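Local coordinates for lombricine kinase (Urechis caupo, PDB 3JPZ), which catalyses the reversible transfer of a phosphoryl group between ATP and the guanidino compound lombricine, as a member of the phosphagen kinase family, at residues Gly106-Lys111 and Gly231-Val236; Tyr112-Arg117 and His283-Gln288; His287-His292 and Ile348-Ala353. All coordinates share one frame; numbering follows the deposited sequence.

Contact 1 (Gly106-Lys111 and Gly231-Val236); sequences GQFDEK and GNVKAV
G106 meets the start of helix 233-252 through its carbonyl: K234 N donates to G106 O at 3.0 Å. Next along the chain, the Q107 side chain, modelled in one of two conformers, crosses that of N232 at about a right angle. In this conformer the two amide planes stand 66° apart, Q107 OE1 lies 3.1 Å from N232 CB, and the bend at chi2 (66°) turns Q107 NE2 back to its own segment, where it donates to F108 O. F108 N donates to G231 O at 2.7 Å, nearly straight. The F108 side chain packs on V113, V282 and V344. At E110 the chain runs extended beyond CG and brings OE2 to G231 N at 2.9 Å. Q107 NE2, in the modelled conformer, is a longer second donor to this oxygen at 3.3 Å, from the opposite face of the carboxylate. On the other segment, N232 OD1 accepts from A235 N at 3.0 Å, which identifies N232 as the N-cap. The touching parts run 164° apart: an irregular, oppositely directed chain pairing laid against a capped helix N terminus, at the end of two adjacent inner strands, 113-122 and 222-229, of the catalytic domain's antiparallel sheet.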
ATOM      1  N   GLY A 106      21.831  15.646  34.241  1.00 11.99           N
ATOM      2  CA  GLY A 106      21.587  15.529  32.811  1.00 22.32           C
ATOM      3  C   GLY A 106      22.726  15.953  31.898  1.00 26.12           C
ATOM      4  O   GLY A 106      22.482  16.369  30.769  1.00 24.68           O
ATOM      5  N   GLN A 107      23.964  15.880  32.379  1.00 16.61           N
ATOM      6  CA  GLN A 107      25.128  16.154  31.542  0.55 12.11           C
ATOM      7  C   GLN A 107      26.103  14.999  31.644  1.00 17.78           C
ATOM      8  O   GLN A 107      26.749  14.815  32.675  1.00 19.14           O
ATOM      9  CB  GLN A 107      25.833  17.442  31.959  0.55 15.89           C
ATOM     10  CG  GLN A 107      27.223  17.605  31.334  0.55 12.33           C
ATOM     11  CD  GLN A 107      27.189  17.776  29.814  0.55 12.99           C
ATOM     12  OE1 GLN A 107      26.732  18.799  29.304  0.55 17.63           O
ATOM     13  NE2 GLN A 107      27.702  16.785  29.091  0.55 12.34           N
ATOM     14  N   PHE A 108      26.205  14.225  30.574  1.00 13.58           N
ATOM     15  CA  PHE A 108      27.061  13.059  30.583  1.00 21.51           C
ATOM     16  C   PHE A 108      28.484  13.435  30.256  1.00 11.43           C
ATOM     17  O   PHE A 108      28.752  14.465  29.643  1.00 12.01           O
ATOM     18  CB  PHE A 108      26.590  12.031  29.568  1.00 11.70           C
ATOM     19  CG  PHE A 108      25.204  11.551  29.790  1.00 12.19           C
ATOM     20  CD1 PHE A 108      24.232  11.756  28.826  1.00 11.94           C
ATOM     21  CD2 PHE A 108      24.864  10.885  30.952  1.00 22.00           C
ATOM     22  CE1 PHE A 108      22.957  11.298  29.022  1.00 24.17           C
ATOM     23  CE2 PHE A 108      23.583  10.431  31.149  1.00 11.73           C
ATOM     24  CZ  PHE A 108      22.632  10.636  30.188  1.00 12.04           C
ATOM     25  N   ASP A 109      29.385  12.561  30.682  1.00 11.33           N
ATOM     26  CA  ASP A 109      30.772  12.602  30.313  1.00 11.57           C
ATOM     27  C   ASP A 109      30.830  12.369  28.815  1.00 13.30           C
ATOM     28  O   ASP A 109      30.412  11.323  28.313  1.00 11.83           O
ATOM     29  CB  ASP A 109      31.528  11.508  31.088  1.00 12.09           C
ATOM     30  CG  ASP A 109      33.019  11.543  30.852  1.00 11.74           C
ATOM     31  OD1 ASP A 109      33.423  12.080  29.808  1.00 12.94           O
ATOM     32  OD2 ASP A 109      33.784  11.008  31.696  1.00 12.05           O
ATOM     33  N   GLU A 110      31.336  13.356  28.090  1.00 12.65           N
ATOM     34  CA  GLU A 110      31.271  13.305  26.644  1.00 12.35           C
ATOM     35  C   GLU A 110      32.382  12.459  26.039  1.00 12.55           C
ATOM     36  O   GLU A 110      32.433  12.294  24.839  1.00 12.79           O
ATOM     37  CB  GLU A 110      31.251  14.717  26.063  1.00 12.77           C
ATOM     38  CG  GLU A 110      30.004  15.455  26.480  1.00 12.65           C
ATOM     39  CD  GLU A 110      29.954  16.891  26.022  1.00 13.29           C
ATOM     40  OE1 GLU A 110      31.001  17.433  25.605  1.00 14.61           O
ATOM     41  OE2 GLU A 110      28.857  17.480  26.099  1.00 13.94           O
ATOM     42  N   LYS A 111      33.246  11.895  26.872  1.00 20.01           N
ATOM     43  CA  LYS A 111      34.160  10.853  26.411  1.00 18.50           C
ATOM     44  C   LYS A 111      33.359   9.598  26.072  1.00 13.33           C
ATOM     45  O   LYS A 111      33.793   8.750  25.292  1.00 19.56           O
ATOM     46  CB  LYS A 111      35.205  10.535  27.477  1.00 21.74           C
ATOM     47  CG  LYS A 111      36.234  11.641  27.675  1.00 25.15           C
ATOM     48  CD  LYS A 111      37.332  11.234  28.651  1.00 13.94           C
ATOM     49  CE  LYS A 111      36.832  11.154  30.074  1.00 14.96           C
ATOM     50  NZ  LYS A 111      36.306  12.453  30.532  1.00 24.82           N
ATOM     51  N   GLY A 231      26.834  15.424  25.647  1.00 13.15           N
ATOM     52  CA  GLY A 231      26.071  14.699  26.648  1.00 12.50           C
ATOM     53  C   GLY A 231      25.138  15.548  27.478  1.00 12.21           C
ATOM     54  O   GLY A 231      24.651  15.090  28.499  1.00 18.83           O
ATOM     55  N   ASN A 232      24.870  16.776  27.044  1.00 16.71           N
ATOM     56  CA  ASN A 232      23.962  17.642  27.782  1.00 15.32           C
ATOM     57  C   ASN A 232      22.505  17.348  27.438  1.00 25.22           C
ATOM     58  O   ASN A 232      21.828  18.133  26.753  1.00 13.15           O
ATOM     59  CB  ASN A 232      24.267  19.115  27.524  1.00 21.92           C
ATOM     60  CG  ASN A 232      23.774  20.009  28.644  1.00 19.28           C
ATOM     61  OD1 ASN A 232      22.830  19.667  29.359  1.00 25.53           O
ATOM     62  ND2 ASN A 232      24.415  21.157  28.807  1.00 17.48           N
ATOM     63  N   VAL A 233      22.019  16.215  27.921  0.80 12.18           N
ATOM     64  CA  VAL A 233      20.653  15.805  27.647  0.60 11.90           C
ATOM     65  C   VAL A 233      19.675  16.776  28.283  0.80 12.45           C
ATOM     66  O   VAL A 233      18.558  16.917  27.816  0.80 12.68           O
ATOM     67  CB  VAL A 233      20.358  14.412  28.200  0.60 11.45           C
ATOM     68  CG1 VAL A 233      19.002  13.942  27.730  0.60 13.90           C
ATOM     69  CG2 VAL A 233      21.405  13.440  27.762  0.60 12.79           C
ATOM     70  N   LYS A 234      20.101  17.432  29.360  1.00 12.43           N
ATOM     71  CA  LYS A 234      19.248  18.375  30.063  1.00 17.31           C
ATOM     72  C   LYS A 234      18.984  19.572  29.163  1.00 13.39           C
ATOM     73  O   LYS A 234      17.872  20.064  29.091  1.00 15.28           O
ATOM     74  CB  LYS A 234      19.893  18.818  31.381  1.00 20.83           C
ATOM     75  CG  LYS A 234      19.217  20.025  32.029  1.00 34.24           C
ATOM     76  CD  LYS A 234      19.769  20.291  33.431  1.00 40.51           C
ATOM     77  CE  LYS A 234      19.196  21.574  34.029  1.00 31.43           C
ATOM     78  NZ  LYS A 234      19.606  21.765  35.448  1.00 37.51           N
ATOM     79  N   ALA A 235      20.024  20.035  28.480  1.00 14.83           N
ATOM     80  CA  ALA A 235      19.889  21.119  27.526  1.00 23.71           C
ATOM     81  C   ALA A 235      18.976  20.681  26.387  1.00 24.36           C
ATOM     82  O   ALA A 235      18.170  21.462  25.897  1.00 14.62           O
ATOM     83  CB  ALA A 235      21.253  21.523  26.996  1.00 21.49           C
ATOM     84  N   VAL A 236      19.095  19.419  25.984  1.00 16.42           N
ATOM     85  CA  VAL A 236      18.298  18.877  24.890  1.00 13.34           C
ATOM     86  C   VAL A 236      16.825  18.821  25.257  1.00 13.58           C
ATOM     87  O   VAL A 236      15.952  19.089  24.427  1.00 14.22           O
ATOM     88  CB  VAL A 236      18.753  17.448  24.513  1.00 12.88           C
ATOM     89  CG1 VAL A 236      17.768  16.830  23.527  1.00 12.81           C
ATOM     90  CG2 VAL A 236      20.140  17.480  23.926  1.00 12.75           C
TER

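Contact 2 (Tyr112-Arg117 and His283-Gln288); sequences YVKSCR and HVQLHQ
H283 and S115 face each other across two adjacent antiparallel strands, and the H283 side chain can be traced outward from the backbone. Its CB lies 3.5 Å from S115 OG. CG, turned beside its own backbone N (chi1 -81°), is equally near that hydroxyl oxygen, and ND1 is slightly farther from it. CD2 is 4.2 Å from S115 OG, and CE1 and NE2 at the tip lie farther still. The imidazole meets the hydroxyl obliquely, and beyond this contact the side chain also touches T309, V320 and D322.

Backbone bonds fix the pairing. K114 N donates to H283 O at 2.7 Å, H283 N to S115 O at 2.9 Å, and Q285 N to Y112 O at 2.9 Å. The short strand axes approach to 4.5 Å at 174°, which is the direct evidence for an antiparallel pair. V113 and V284 form a non-hydrogen-bonded pair, their CG2 atoms 4.1 Å apart; V113 packs on F108 of the preceding loop and V284 on I323 of strand 320-325. V284 CG2 also lies 4.1 Å from Y112 CB, while Q285 O sits in plane at the edge of the Y112 ring. The K114 chain passes Q285, and its NZ bonds to K111 O.

S115 and R117 bind ADP in this protein, although none is bound to this chain, and H283 is predicted to bind ATP, so the pairing borders the nucleotide site. Strand 113-122 lies between strands 222-229 and 279-285, and strand 279-285 is flanked in turn by 320-325. Helix 333-355 packs against the Y112 end, where Y112 OH bonds to E355.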
ATOM      1  N   TYR A 112      32.186   9.486  26.675  1.00 11.99           N
ATOM      2  CA  TYR A 112      31.343   8.319  26.486  1.00 14.79           C
ATOM      3  C   TYR A 112      30.095   8.659  25.671  1.00 12.20           C
ATOM      4  O   TYR A 112      29.837   8.028  24.645  1.00 13.03           O
ATOM      5  CB  TYR A 112      31.003   7.710  27.849  1.00 11.88           C
ATOM      6  CG  TYR A 112      32.246   7.246  28.582  1.00 13.24           C
ATOM      7  CD1 TYR A 112      32.891   8.072  29.487  1.00 11.64           C
ATOM      8  CD2 TYR A 112      32.797   5.992  28.334  1.00 12.93           C
ATOM      9  CE1 TYR A 112      34.036   7.653  30.152  1.00 11.81           C
ATOM     10  CE2 TYR A 112      33.953   5.570  28.986  1.00 12.09           C
ATOM     11  CZ  TYR A 112      34.558   6.403  29.893  1.00 12.38           C
ATOM     12  OH  TYR A 112      35.695   5.983  30.548  1.00 12.68           O
ATOM     13  N   VAL A 113      29.335   9.666  26.096  1.00 11.83           N
ATOM     14  CA  VAL A 113      28.148  10.056  25.346  1.00 11.39           C
ATOM     15  C   VAL A 113      28.483  11.025  24.221  1.00 15.00           C
ATOM     16  O   VAL A 113      28.941  12.143  24.466  1.00 20.49           O
ATOM     17  CB  VAL A 113      27.068  10.666  26.260  1.00 15.18           C
ATOM     18  CG1 VAL A 113      25.882  11.129  25.436  1.00 11.44           C
ATOM     19  CG2 VAL A 113      26.629   9.650  27.285  1.00 11.06           C
ATOM     20  N   LYS A 114      28.235  10.583  22.988  1.00 12.37           N
ATOM     21  CA  LYS A 114      28.606  11.314  21.785  1.00 12.62           C
ATOM     22  C   LYS A 114      27.518  12.273  21.322  1.00 12.35           C
ATOM     23  O   LYS A 114      27.799  13.275  20.679  1.00 13.67           O
ATOM     24  CB  LYS A 114      28.924  10.326  20.663  1.00 12.83           C
ATOM     25  CG  LYS A 114      29.964   9.277  21.053  1.00 12.48           C
ATOM     26  CD  LYS A 114      31.228   9.950  21.564  1.00 13.66           C
ATOM     27  CE  LYS A 114      32.266   8.938  22.049  1.00 18.62           C
ATOM     28  NZ  LYS A 114      33.466   9.626  22.608  1.00 32.40           N
ATOM     29  N   SER A 115      26.274  11.961  21.648  1.00 15.06           N
ATOM     30  CA  SER A 115      25.152  12.816  21.273  1.00 12.08           C
ATOM     31  C   SER A 115      23.904  12.400  22.028  1.00 16.14           C
ATOM     32  O   SER A 115      23.860  11.338  22.638  1.00 17.56           O
ATOM     33  CB  SER A 115      24.887  12.745  19.770  1.00 12.30           C
ATOM     34  OG  SER A 115      24.543  11.430  19.374  1.00 18.04           O
ATOM     35  N   CYS A 116      22.904  13.269  21.986  0.80 12.52           N
ATOM     36  CA  CYS A 116      21.628  13.023  22.620  0.80 18.01           C
ATOM     37  C   CYS A 116      20.546  13.606  21.737  0.80 14.19           C
ATOM     38  O   CYS A 116      20.727  14.667  21.133  0.80 16.23           O
ATOM     39  CB  CYS A 116      21.552  13.708  23.989  0.80 13.73           C
ATOM     40  SG  CYS A 116      23.057  13.654  24.973  0.80 25.48           S
ATOM     41  N   ARG A 117      19.425  12.905  21.647  1.00 20.51           N
ATOM     42  CA  ARG A 117      18.210  13.499  21.124  1.00 13.05           C
ATOM     43  C   ARG A 117      17.044  13.009  21.958  1.00 19.13           C
ATOM     44  O   ARG A 117      17.136  11.993  22.645  1.00 11.96           O
ATOM     45  CB  ARG A 117      17.996  13.198  19.633  1.00 25.86           C
ATOM     46  CG  ARG A 117      18.412  11.820  19.173  1.00 16.26           C
ATOM     47  CD  ARG A 117      17.788  11.486  17.816  1.00 28.99           C
ATOM     48  NE  ARG A 117      16.513  10.798  17.986  1.00 49.42           N
ATOM     49  CZ  ARG A 117      15.618  10.603  17.025  1.00 39.67           C
ATOM     50  NH1 ARG A 117      15.838  11.052  15.800  1.00 53.27           N
ATOM     51  NH2 ARG A 117      14.495   9.959  17.301  1.00 29.97           N
ATOM     52  N   HIS A 283      23.866   8.521  22.084  1.00 11.02           N
ATOM     53  CA  HIS A 283      24.831   7.609  21.506  1.00 10.99           C
ATOM     54  C   HIS A 283      25.918   7.499  22.542  1.00 10.79           C
ATOM     55  O   HIS A 283      26.464   8.507  22.958  1.00 10.93           O
ATOM     56  CB  HIS A 283      25.378   8.173  20.200  1.00 17.33           C
ATOM     57  CG  HIS A 283      24.477   7.943  19.032  1.00 11.62           C
ATOM     58  ND1 HIS A 283      24.888   8.125  17.732  1.00 11.99           N
ATOM     59  CD2 HIS A 283      23.195   7.518  18.969  1.00 11.67           C
ATOM     60  CE1 HIS A 283      23.892   7.834  16.915  1.00 12.29           C
ATOM     61  NE2 HIS A 283      22.855   7.459  17.640  1.00 12.13           N
ATOM     62  N   VAL A 284      26.221   6.289  22.989  1.00 11.22           N
ATOM     63  CA  VAL A 284      27.217   6.131  24.040  1.00 10.86           C
ATOM     64  C   VAL A 284      28.187   4.999  23.738  1.00 11.89           C
ATOM     65  O   VAL A 284      27.790   3.891  23.369  1.00 11.78           O
ATOM     66  CB  VAL A 284      26.554   5.930  25.427  1.00 10.43           C
ATOM     67  CG1 VAL A 284      25.571   4.779  25.396  1.00 10.48           C
ATOM     68  CG2 VAL A 284      27.620   5.727  26.502  1.00 13.71           C
ATOM     69  N   GLN A 285      29.471   5.299  23.897  1.00 10.76           N
ATOM     70  CA  GLN A 285      30.527   4.344  23.616  1.00 11.36           C
ATOM     71  C   GLN A 285      30.766   3.418  24.806  1.00 13.78           C
ATOM     72  O   GLN A 285      30.996   3.874  25.926  1.00 21.07           O
ATOM     73  CB  GLN A 285      31.806   5.097  23.268  1.00 10.90           C
ATOM     74  CG  GLN A 285      32.882   4.243  22.622  1.00 11.56           C
ATOM     75  CD  GLN A 285      33.993   5.080  22.039  1.00 19.51           C
ATOM     76  OE1 GLN A 285      34.451   4.833  20.924  1.00 20.60           O
ATOM     77  NE2 GLN A 285      34.422   6.089  22.783  1.00 12.57           N
ATOM     78  N   LEU A 286      30.730   2.115  24.543  1.00 15.10           N
ATOM     79  CA  LEU A 286      30.853   1.104  25.574  1.00 16.16           C
ATOM     80  C   LEU A 286      31.777  -0.012  25.108  1.00 11.48           C
ATOM     81  O   LEU A 286      31.337  -1.127  24.855  1.00 12.70           O
ATOM     82  CB  LEU A 286      29.477   0.518  25.881  1.00 11.19           C
ATOM     83  CG  LEU A 286      28.411   1.518  26.328  1.00 11.21           C
ATOM     84  CD1 LEU A 286      27.045   0.852  26.372  1.00 19.05           C
ATOM     85  CD2 LEU A 286      28.776   2.106  27.680  1.00 15.00           C
ATOM     86  N   HIS A 287      33.059   0.288  24.997  1.00 14.46           N
ATOM     87  CA  HIS A 287      34.014  -0.692  24.500  1.00 19.95           C
ATOM     88  C   HIS A 287      33.949  -1.985  25.301  1.00 12.01           C
ATOM     89  O   HIS A 287      33.745  -3.058  24.751  1.00 19.49           O
ATOM     90  CB  HIS A 287      35.433  -0.121  24.535  1.00 18.58           C
ATOM     91  CG  HIS A 287      35.647   1.022  23.590  1.00 14.84           C
ATOM     92  ND1 HIS A 287      35.472   0.905  22.227  1.00 18.45           N
ATOM     93  CD2 HIS A 287      36.036   2.301  23.809  1.00 11.42           C
ATOM     94  CE1 HIS A 287      35.734   2.064  21.650  1.00 11.83           C
ATOM     95  NE2 HIS A 287      36.084   2.926  22.588  1.00 11.51           N
ATOM     96  N   GLN A 288      34.093  -1.869  26.609  1.00 14.09           N
ATOM     97  CA  GLN A 288      34.258  -3.029  27.471  1.00 29.22           C
ATOM     98  C   GLN A 288      32.930  -3.672  27.812  1.00 19.36           C
ATOM     99  O   GLN A 288      32.808  -4.893  27.837  1.00 12.16           O
ATOM    100  CB  GLN A 288      34.974  -2.617  28.757  1.00 28.48           C
ATOM    101  CG  GLN A 288      36.385  -2.135  28.521  1.00 26.12           C
ATOM    102  CD  GLN A 288      37.141  -3.069  27.607  1.00 28.78           C
ATOM    103  OE1 GLN A 288      37.307  -4.250  27.912  1.00 37.25           O
ATOM    104  NE2 GLN A 288      37.590  -2.553  26.465  1.00 43.42           N
TER

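Contact 3 (His287-His292 and Ile348-Ala353); sequences HQLSKH and IDMEQA
E351 dominates the polar part of this contact, its carboxylate receiving two consecutive backbone N-H groups from the turn at 287-292. Q288 N donates to E351 OE2 at 2.8 Å with an N-H...O angle of 162°, on the syn lone pair. L289 N donates to E351 OE1, also at 2.8 Å but somewhat more bent at 152°, on the syn side and a little out of the carboxylate plane. Q288 N thus bonds to OE2 and L289 N to OE1, and the carboxylate bridges the pair. The torsions explain the reach: E351 CG lies anti to the backbone N and the chain then folds at chi2 (57°), bringing the carboxylate to the start of the 3-10 segment 289-291.

Van der Waals contacts surround these bonds. Q288 CB lies 3.2 Å from E351 OE2, and the Q288 amide plane is turned steeply from the carboxylate, the two side chains crossing at about a right angle. L289 CB comes to 3.3 Å from E351 OE1.

The apolar part is carried by L289 and M350. Both methyl carbons of L289 lie against M350 CB, CD1 being nearer at 3.8 Å, and both also approach M350 SD. L289 further meets L347 and L354 of the same helix and F295 and I298 of helix 295-301, which M350 also touches through I298.

Chemically, a buried carboxylate is paid for by two main-chain donors, not by a positively charged side chain within the two segments. These N-H groups at the beginning of a 3-10 turn would probably stabilise the negative charge, and the two hydrogen bonds, one to each oxygen, should restrict rotation of the carboxylate, while L289 supplies the hydrophobic side of the junction between the turn and helix 333-355.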
ATOM      1  N   HIS A 287      33.059   0.288  24.997  1.00 14.46           N
ATOM      2  CA  HIS A 287      34.014  -0.692  24.500  1.00 19.95           C
ATOM      3  C   HIS A 287      33.949  -1.985  25.301  1.00 12.01           C
ATOM      4  O   HIS A 287      33.745  -3.058  24.751  1.00 19.49           O
ATOM      5  CB  HIS A 287      35.433  -0.121  24.535  1.00 18.58           C
ATOM      6  CG  HIS A 287      35.647   1.022  23.590  1.00 14.84           C
ATOM      7  ND1 HIS A 287      35.472   0.905  22.227  1.00 18.45           N
ATOM      8  CD2 HIS A 287      36.036   2.301  23.809  1.00 11.42           C
ATOM      9  CE1 HIS A 287      35.734   2.064  21.650  1.00 11.83           C
ATOM     10  NE2 HIS A 287      36.084   2.926  22.588  1.00 11.51           N
ATOM     11  N   GLN A 288      34.093  -1.869  26.609  1.00 14.09           N
ATOM     12  CA  GLN A 288      34.258  -3.029  27.471  1.00 29.22           C
ATOM     13  C   GLN A 288      32.930  -3.672  27.812  1.00 19.36           C
ATOM     14  O   GLN A 288      32.808  -4.893  27.837  1.00 12.16           O
ATOM     15  CB  GLN A 288      34.974  -2.617  28.757  1.00 28.48           C
ATOM     16  CG  GLN A 288      36.385  -2.135  28.521  1.00 26.12           C
ATOM     17  CD  GLN A 288      37.141  -3.069  27.607  1.00 28.78           C
ATOM     18  OE1 GLN A 288      37.307  -4.250  27.912  1.00 37.25           O
ATOM     19  NE2 GLN A 288      37.590  -2.553  26.465  1.00 43.42           N
ATOM     20  N   LEU A 289      31.929  -2.841  28.056  1.00 11.52           N
ATOM     21  CA  LEU A 289      30.676  -3.321  28.633  1.00 12.07           C
ATOM     22  C   LEU A 289      29.893  -4.144  27.618  1.00 11.84           C
ATOM     23  O   LEU A 289      29.179  -5.081  27.975  1.00 12.64           O
ATOM     24  CB  LEU A 289      29.838  -2.145  29.133  1.00 16.25           C
ATOM     25  CG  LEU A 289      28.591  -2.538  29.920  1.00 10.90           C
ATOM     26  CD1 LEU A 289      28.979  -3.385  31.128  1.00 13.05           C
ATOM     27  CD2 LEU A 289      27.810  -1.311  30.345  1.00 18.25           C
ATOM     28  N   SER A 290      30.043  -3.792  26.348  1.00 21.38           N
ATOM     29  CA  SER A 290      29.361  -4.490  25.273  1.00 24.34           C
ATOM     30  C   SER A 290      29.950  -5.881  25.048  1.00 26.05           C
ATOM     31  O   SER A 290      29.339  -6.722  24.392  1.00 26.70           O
ATOM     32  CB  SER A 290      29.465  -3.693  23.982  1.00 30.93           C
ATOM     33  OG  SER A 290      30.816  -3.430  23.662  1.00 23.32           O
ATOM     34  N   LYS A 291      31.145  -6.111  25.578  1.00 21.64           N
ATOM     35  CA  LYS A 291      31.751  -7.434  25.525  1.00 14.41           C
ATOM     36  C   LYS A 291      31.410  -8.217  26.786  1.00 20.63           C
ATOM     37  O   LYS A 291      31.722  -9.404  26.894  1.00 15.96           O
ATOM     38  CB  LYS A 291      33.268  -7.331  25.383  1.00 25.46           C
ATOM     39  CG  LYS A 291      33.737  -6.376  24.303  1.00 24.21           C
ATOM     40  CD  LYS A 291      35.265  -6.349  24.214  1.00 31.17           C
ATOM     41  CE  LYS A 291      35.784  -5.069  23.556  1.00 41.48           C
ATOM     42  NZ  LYS A 291      35.000  -4.657  22.354  1.00 38.93           N
ATOM     43  N   HIS A 292      30.771  -7.547  27.741  1.00 20.76           N
ATOM     44  CA  HIS A 292      30.416  -8.187  29.000  1.00 17.75           C
ATOM     45  C   HIS A 292      29.235  -9.137  28.801  1.00 20.14           C
ATOM     46  O   HIS A 292      28.243  -8.775  28.164  1.00 15.90           O
ATOM     47  CB  HIS A 292      30.076  -7.145  30.067  1.00 20.35           C
ATOM     48  CG  HIS A 292      30.042  -7.700  31.459  1.00 14.34           C
ATOM     49  ND1 HIS A 292      28.931  -8.321  31.986  1.00 15.00           N
ATOM     50  CD2 HIS A 292      30.988  -7.736  32.429  1.00 11.89           C
ATOM     51  CE1 HIS A 292      29.190  -8.711  33.224  1.00 18.79           C
ATOM     52  NE2 HIS A 292      30.432  -8.369  33.516  1.00 15.45           N
ATOM     53  N   ILE A 348      27.942   3.833  32.016  1.00 12.51           N
ATOM     54  CA  ILE A 348      29.259   4.458  32.074  1.00 13.13           C
ATOM     55  C   ILE A 348      30.043   4.028  33.316  1.00 12.20           C
ATOM     56  O   ILE A 348      31.230   3.754  33.222  1.00 13.34           O
ATOM     57  CB  ILE A 348      29.143   5.997  32.049  1.00 13.07           C
ATOM     58  CG1 ILE A 348      28.652   6.469  30.678  1.00 11.81           C
ATOM     59  CG2 ILE A 348      30.484   6.639  32.367  1.00 13.24           C
ATOM     60  CD1 ILE A 348      28.126   7.889  30.678  1.00 11.62           C
ATOM     61  N   ASP A 349      29.379   3.971  34.471  1.00 12.44           N
ATOM     62  CA  ASP A 349      30.013   3.497  35.700  1.00 14.94           C
ATOM     63  C   ASP A 349      30.613   2.105  35.480  1.00 17.87           C
ATOM     64  O   ASP A 349      31.716   1.805  35.922  1.00 14.01           O
ATOM     65  CB  ASP A 349      29.007   3.432  36.856  1.00 12.62           C
ATOM     66  CG  ASP A 349      28.560   4.799  37.332  1.00 14.58           C
ATOM     67  OD1 ASP A 349      29.177   5.806  36.934  1.00 23.17           O
ATOM     68  OD2 ASP A 349      27.591   4.862  38.116  1.00 25.92           O
ATOM     69  N   MET A 350      29.879   1.255  34.780  1.00 12.78           N
ATOM     70  CA  MET A 350      30.340  -0.110  34.547  1.00 13.54           C
ATOM     71  C   MET A 350      31.465  -0.101  33.533  1.00 13.51           C
ATOM     72  O   MET A 350      32.424  -0.864  33.648  1.00 13.47           O
ATOM     73  CB  MET A 350      29.203  -0.981  34.032  1.00 13.73           C
ATOM     74  CG  MET A 350      28.060  -1.147  34.998  1.00 26.02           C
ATOM     75  SD  MET A 350      26.685  -1.991  34.198  1.00 24.22           S
ATOM     76  CE  MET A 350      25.612  -2.284  35.590  1.00 32.58           C
ATOM     77  N   GLU A 351      31.343   0.764  32.531  1.00 13.04           N
ATOM     78  CA  GLU A 351      32.370   0.865  31.508  1.00 12.61           C
ATOM     79  C   GLU A 351      33.693   1.229  32.173  1.00 21.45           C
ATOM     80  O   GLU A 351      34.708   0.583  31.935  1.00 19.89           O
ATOM     81  CB  GLU A 351      31.992   1.909  30.454  1.00 12.78           C
ATOM     82  CG  GLU A 351      32.968   2.017  29.302  1.00 13.54           C
ATOM     83  CD  GLU A 351      33.176   0.702  28.568  1.00 16.50           C
ATOM     84  OE1 GLU A 351      32.203  -0.054  28.350  1.00 12.79           O
ATOM     85  OE2 GLU A 351      34.328   0.434  28.189  1.00 19.53           O
ATOM     86  N   GLN A 352      33.666   2.243  33.033  1.00 12.81           N
ATOM     87  CA  GLN A 352      34.882   2.742  33.667  1.00 12.57           C
ATOM     88  C   GLN A 352      35.464   1.682  34.586  1.00 16.24           C
ATOM     89  O   GLN A 352      36.678   1.471  34.609  1.00 13.79           O
ATOM     90  CB  GLN A 352      34.602   4.041  34.428  1.00 12.74           C
ATOM     91  CG  GLN A 352      34.186   5.166  33.503  1.00 12.25           C
ATOM     92  CD  GLN A 352      33.637   6.389  34.218  1.00 17.92           C
ATOM     93  OE1 GLN A 352      32.940   6.294  35.235  1.00 13.15           O
ATOM     94  NE2 GLN A 352      33.932   7.551  33.669  1.00 17.47           N
ATOM     95  N   ALA A 353      34.590   1.014  35.332  1.00 17.40           N
ATOM     96  CA  ALA A 353      34.990  -0.091  36.187  1.00 13.43           C
ATOM     97  C   ALA A 353      35.789  -1.130  35.413  1.00 13.36           C
ATOM     98  O   ALA A 353      36.830  -1.585  35.879  1.00 16.06           O
ATOM     99  CB  ALA A 353      33.771  -0.736  36.812  1.00 13.92           C
TER

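From the N terminus, 106-111 is the first partner reached, and contact 1 closes a long loop when the chain returns at 231-236, just after strand 222-229. Contact 2 starts on 112-117, directly after the first segment of contact 1, and closes later at 283-288, so the two cross along the chain. They also touch in space, through F108 against V113. Contact 3 opens on H287 and Q288, shared with contact 2, and closes at 348-353. It follows contact 1 in series. Together the contacts join helix 233-252, the central sheet strands and helix 333-355, with Y112 packing on E351 between contacts 2 and 3.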